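Local coordinates for protein adenosine deaminase 1 (Arthrobacter aurescens, PDB 3RYS) that probably catalyses the zinc-dependent hydrolytic deamination of adenine to hypoxanthine in purine salvage, at residues Gly224-Val234 with His263-Leu273. Numbering follows the deposited sequence.
Sequences GIRCMEDTDVV and HPLPEMLAIGL
M228 leaves its backbone with CG anti to the carbonyl carbon (chi1 -66°) and then bends at both chi2 and chi3, which swings the thioether out to meet M268, I271 and L273. The contact packs two loop-and-helix connections of the TIM barrel of the adenosine deaminase family: the 3-10 turn 225-229, which follows strand 220-221 and leads into helix 231-240, lies against helix 265-270 and the loop that follows it. The contact is made mainly by apolar and sulfur-bearing side chains, with an imidazole at one end, and is held largely by van der Waals packing. An unbranched, flexible methionine suits this place: CE of M228 meets CD1 of I271 tip to tip at 3.7 Å and also touches L273, while its SD lies 3.9 Å from CG of M268, the two methionine chains running at a slant to each other. Were M228 cut back to an alanine, the ends of I271 and L273 and the flank of M268 would probably lose the partner they share, opening a gap between the 3-10 turn and the helix with its trailing loop. Nearer the active site, G224 takes a positive phi that suits glycine, right after H223, which binds adenine. The branched I225 sets CG2 4.1 Å from CE1 of H263, approaching the ring obliquely. H263 suits the turn that leads into helix 265-270 because imidazole has two ring nitrogens to bond with: ND1 accepts from L265 N in the ring plane, and NE2 is hydrogen-bonded to N251. After the helix, G272 forms a Schellman motif, again at a positive phi, and L273 faces the 3-10 turn, its CD1 4.1 Å from SG of C227. The side chains of V234 and I271 cross at about a right angle, with CG1 of V234 3.8 Å from CD1 of I271.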
loop_
_atom_site.group_PDB
_atom_site.type_symbol
_atom_site.label_atom_id
_atom_site.label_comp_id
_atom_site.label_asym_id
_atom_site.label_seq_id
_atom_site.Cartn_x
_atom_site.Cartn_y
_atom_site.Cartn_z
ATOM N N GLY A 224 8.417 6.623 -3.912
ATOM C CA GLY A 224 9.240 7.819 -3.862
ATOM C C GLY A 224 10.744 7.599 -3.912
ATOM O O GLY A 224 11.511 8.541 -3.732
ATOM N N ILE A 225 11.177 6.370 -4.170
ATOM C CA ILE A 225 12.603 6.063 -4.123
ATOM C C ILE A 225 13.431 6.773 -5.200
ATOM O O ILE A 225 14.636 6.981 -5.027
ATOM C CB ILE A 225 12.873 4.551 -4.196
ATOM C CG1 ILE A 225 12.317 3.974 -5.498
ATOM C CG2 ILE A 225 12.285 3.842 -2.979
ATOM C CD1 ILE A 225 12.906 2.622 -5.861
ATOM N N ARG A 226 12.797 7.144 -6.308
ATOM C CA ARG A 226 13.529 7.807 -7.385
ATOM C C ARG A 226 13.793 9.283 -7.094
ATOM O O ARG A 226 14.413 9.983 -7.894
ATOM C CB ARG A 226 12.838 7.622 -8.736
ATOM C CG ARG A 226 13.030 6.232 -9.321
ATOM C CD ARG A 226 12.700 6.207 -10.797
ATOM N NE ARG A 226 13.602 7.062 -11.561
ATOM C CZ ARG A 226 13.400 7.423 -12.825
ATOM N NH1 ARG A 226 12.318 7.009 -13.469
ATOM N NH2 ARG A 226 14.276 8.208 -13.443
ATOM N N CYS A 227 13.339 9.748 -5.935
ATOM C CA CYS A 227 13.607 11.114 -5.517
ATOM C C CYS A 227 15.103 11.302 -5.307
ATOM O O CYS A 227 15.618 12.416 -5.385
ATOM C CB CYS A 227 12.868 11.431 -4.218
ATOM S SG CYS A 227 13.594 10.637 -2.770
ATOM N N MET A 228 15.800 10.202 -5.039
ATOM C CA MET A 228 17.231 10.252 -4.772
ATOM C C MET A 228 18.027 10.780 -5.966
ATOM O O MET A 228 19.204 11.103 -5.840
ATOM C CB MET A 228 17.743 8.868 -4.365
ATOM C CG MET A 228 17.197 8.352 -3.036
ATOM S SD MET A 228 17.916 9.172 -1.594
ATOM C CE MET A 228 16.857 10.601 -1.441
ATOM N N GLU A 229 17.381 10.878 -7.122
ATOM C CA GLU A 229 18.063 11.322 -8.332
ATOM C C GLU A 229 18.140 12.838 -8.425
ATOM O O GLU A 229 18.830 13.387 -9.285
ATOM C CB GLU A 229 17.385 10.737 -9.567
ATOM C CG GLU A 229 17.519 9.228 -9.639
ATOM C CD GLU A 229 16.588 8.594 -10.651
ATOM O OE1 GLU A 229 15.993 9.327 -11.477
ATOM O OE2 GLU A 229 16.457 7.353 -10.611
ATOM N N ASP A 230 17.399 13.518 -7.615
ATOM C CA ASP A 230 17.423 14.930 -7.633
ATOM C C ASP A 230 17.659 15.478 -6.245
ATOM O O ASP A 230 16.855 15.315 -5.375
ATOM C CB ASP A 230 16.130 15.442 -8.222
ATOM C CG ASP A 230 16.141 16.894 -8.447
ATOM O OD1 ASP A 230 16.638 17.621 -7.633
ATOM O OD2 ASP A 230 15.651 17.320 -9.452
ATOM N N THR A 231 18.795 16.110 -6.073
ATOM C CA THR A 231 19.207 16.728 -4.832
ATOM C C THR A 231 18.191 17.622 -4.222
ATOM O O THR A 231 17.951 17.553 -3.079
ATOM C CB THR A 231 20.481 17.516 -5.057
ATOM O OG1 THR A 231 21.576 16.637 -4.949
ATOM C CG2 THR A 231 20.639 18.612 -4.074
ATOM N N ASP A 232 17.560 18.462 -4.996
ATOM C CA ASP A 232 16.728 19.429 -4.363
ATOM C C ASP A 232 15.260 19.127 -4.247
ATOM O O ASP A 232 14.535 19.846 -3.643
ATOM C CB ASP A 232 17.077 20.888 -4.754
ATOM C CG ASP A 232 17.267 21.111 -6.211
ATOM O OD1 ASP A 232 16.370 20.889 -6.966
ATOM O OD2 ASP A 232 18.286 21.608 -6.606
ATOM N N VAL A 233 14.873 18.008 -4.804
ATOM C CA VAL A 233 13.621 17.306 -4.526
ATOM C C VAL A 233 13.782 16.596 -3.185
ATOM O O VAL A 233 12.934 16.711 -2.297
ATOM C CB VAL A 233 13.284 16.264 -5.601
ATOM C CG1 VAL A 233 12.041 15.484 -5.201
ATOM C CG2 VAL A 233 13.083 16.931 -6.949
ATOM N N VAL A 234 14.888 15.868 -3.045
ATOM C CA VAL A 234 15.264 15.266 -1.774
ATOM C C VAL A 234 15.249 16.330 -0.686
ATOM O O VAL A 234 14.870 16.066 0.452
ATOM C CB VAL A 234 16.687 14.665 -1.835
ATOM C CG1 VAL A 234 17.082 14.094 -0.481
ATOM C CG2 VAL A 234 16.777 13.604 -2.918
ATOM N N HIS A 263 19.243 -1.368 -1.696
ATOM C CA HIS A 263 18.112 -0.470 -1.469
ATOM C C HIS A 263 18.498 0.821 -0.744
ATOM O O HIS A 263 19.259 0.790 0.222
ATOM C CB HIS A 263 16.988 -1.178 -0.722
ATOM C CG HIS A 263 15.649 -0.551 -0.936
ATOM N ND1 HIS A 263 15.261 0.612 -0.305
ATOM C CD2 HIS A 263 14.610 -0.915 -1.726
ATOM C CE1 HIS A 263 14.040 0.933 -0.694
ATOM N NE2 HIS A 263 13.622 0.022 -1.555
ATOM N N PRO A 264 17.960 1.960 -1.212
ATOM C CA PRO A 264 18.262 3.301 -0.692
ATOM C C PRO A 264 17.695 3.566 0.693
ATOM O O PRO A 264 18.062 4.566 1.298
ATOM C CB PRO A 264 17.565 4.235 -1.689
ATOM C CG PRO A 264 17.245 3.391 -2.881
ATOM C CD PRO A 264 17.038 2.016 -2.359
ATOM N N LEU A 265 16.814 2.700 1.184
ATOM C CA LEU A 265 16.142 2.951 2.460
ATOM C C LEU A 265 17.066 3.425 3.591
ATOM O O LEU A 265 16.772 4.420 4.251
ATOM C CB LEU A 265 15.334 1.734 2.915
ATOM C CG LEU A 265 14.547 2.051 4.184
ATOM C CD1 LEU A 265 13.508 3.112 3.884
ATOM C CD2 LEU A 265 13.902 0.807 4.771
ATOM N N PRO A 266 18.183 2.713 3.824
ATOM C CA PRO A 266 19.091 3.136 4.898
ATOM C C PRO A 266 19.553 4.578 4.710
ATOM O O PRO A 266 19.505 5.365 5.649
ATOM C CB PRO A 266 20.284 2.184 4.746
ATOM C CG PRO A 266 19.747 0.999 4.034
ATOM C CD PRO A 266 18.664 1.504 3.130
ATOM N N GLU A 267 19.993 4.908 3.500
ATOM C CA GLU A 267 20.470 6.249 3.184
ATOM C C GLU A 267 19.354 7.288 3.321
ATOM O O GLU A 267 19.588 8.408 3.791
ATOM C CB GLU A 267 21.063 6.283 1.770
ATOM C CG GLU A 267 21.601 7.648 1.345
ATOM C CD GLU A 267 22.181 7.653 -0.069
ATOM O OE1 GLU A 267 22.024 6.647 -0.794
ATOM O OE2 GLU A 267 22.794 8.671 -0.457
ATOM N N MET A 268 18.144 6.907 2.910
ATOM C CA MET A 268 16.980 7.789 2.976
ATOM C C MET A 268 16.659 8.140 4.423
ATOM O O MET A 268 16.336 9.288 4.749
ATOM C CB MET A 268 15.759 7.132 2.320
ATOM C CG MET A 268 15.895 6.896 0.822
ATOM S SD MET A 268 14.543 5.918 0.132
ATOM C CE MET A 268 13.275 7.168 -0.107
ATOM N N LEU A 269 16.744 7.133 5.286
ATOM C CA LEU A 269 16.526 7.326 6.709
ATOM C C LEU A 269 17.625 8.213 7.282
ATOM O O LEU A 269 17.347 9.196 7.969
ATOM C CB LEU A 269 16.493 5.980 7.425
ATOM C CG LEU A 269 16.069 5.982 8.892
ATOM C CD1 LEU A 269 14.651 6.510 9.046
ATOM C CD2 LEU A 269 16.189 4.581 9.472
ATOM N N ALA A 270 18.874 7.873 6.984
ATOM C CA ALA A 270 20.009 8.641 7.481
ATOM C C ALA A 270 19.935 10.126 7.120
ATOM O O ALA A 270 20.317 10.975 7.923
ATOM C CB ALA A 270 21.321 8.039 7.000
ATOM N N ILE A 271 19.451 10.442 5.921
ATOM C CA ILE A 271 19.388 11.840 5.495
ATOM C C ILE A 271 18.107 12.557 5.920
ATOM O O ILE A 271 17.884 13.706 5.539
ATOM C CB ILE A 271 19.576 12.007 3.979
ATOM C CG1 ILE A 271 18.446 11.308 3.223
ATOM C CG2 ILE A 271 20.950 11.501 3.549
ATOM C CD1 ILE A 271 18.583 11.386 1.713
ATOM N N GLY A 272 17.268 11.880 6.699
ATOM C CA GLY A 272 16.125 12.526 7.318
ATOM C C GLY A 272 14.812 12.471 6.561
ATOM O O GLY A 272 13.828 13.077 6.990
ATOM N N LEU A 273 14.781 11.764 5.434
ATOM C CA LEU A 273 13.521 11.556 4.729
ATOM C C LEU A 273 12.554 10.832 5.657
ATOM O O LEU A 273 12.929 9.861 6.314
ATOM C CB LEU A 273 13.730 10.742 3.450
ATOM C CG LEU A 273 14.482 11.419 2.304
ATOM C CD1 LEU A 273 14.685 10.444 1.161
ATOM C CD2 LEU A 273 13.726 12.648 1.833
#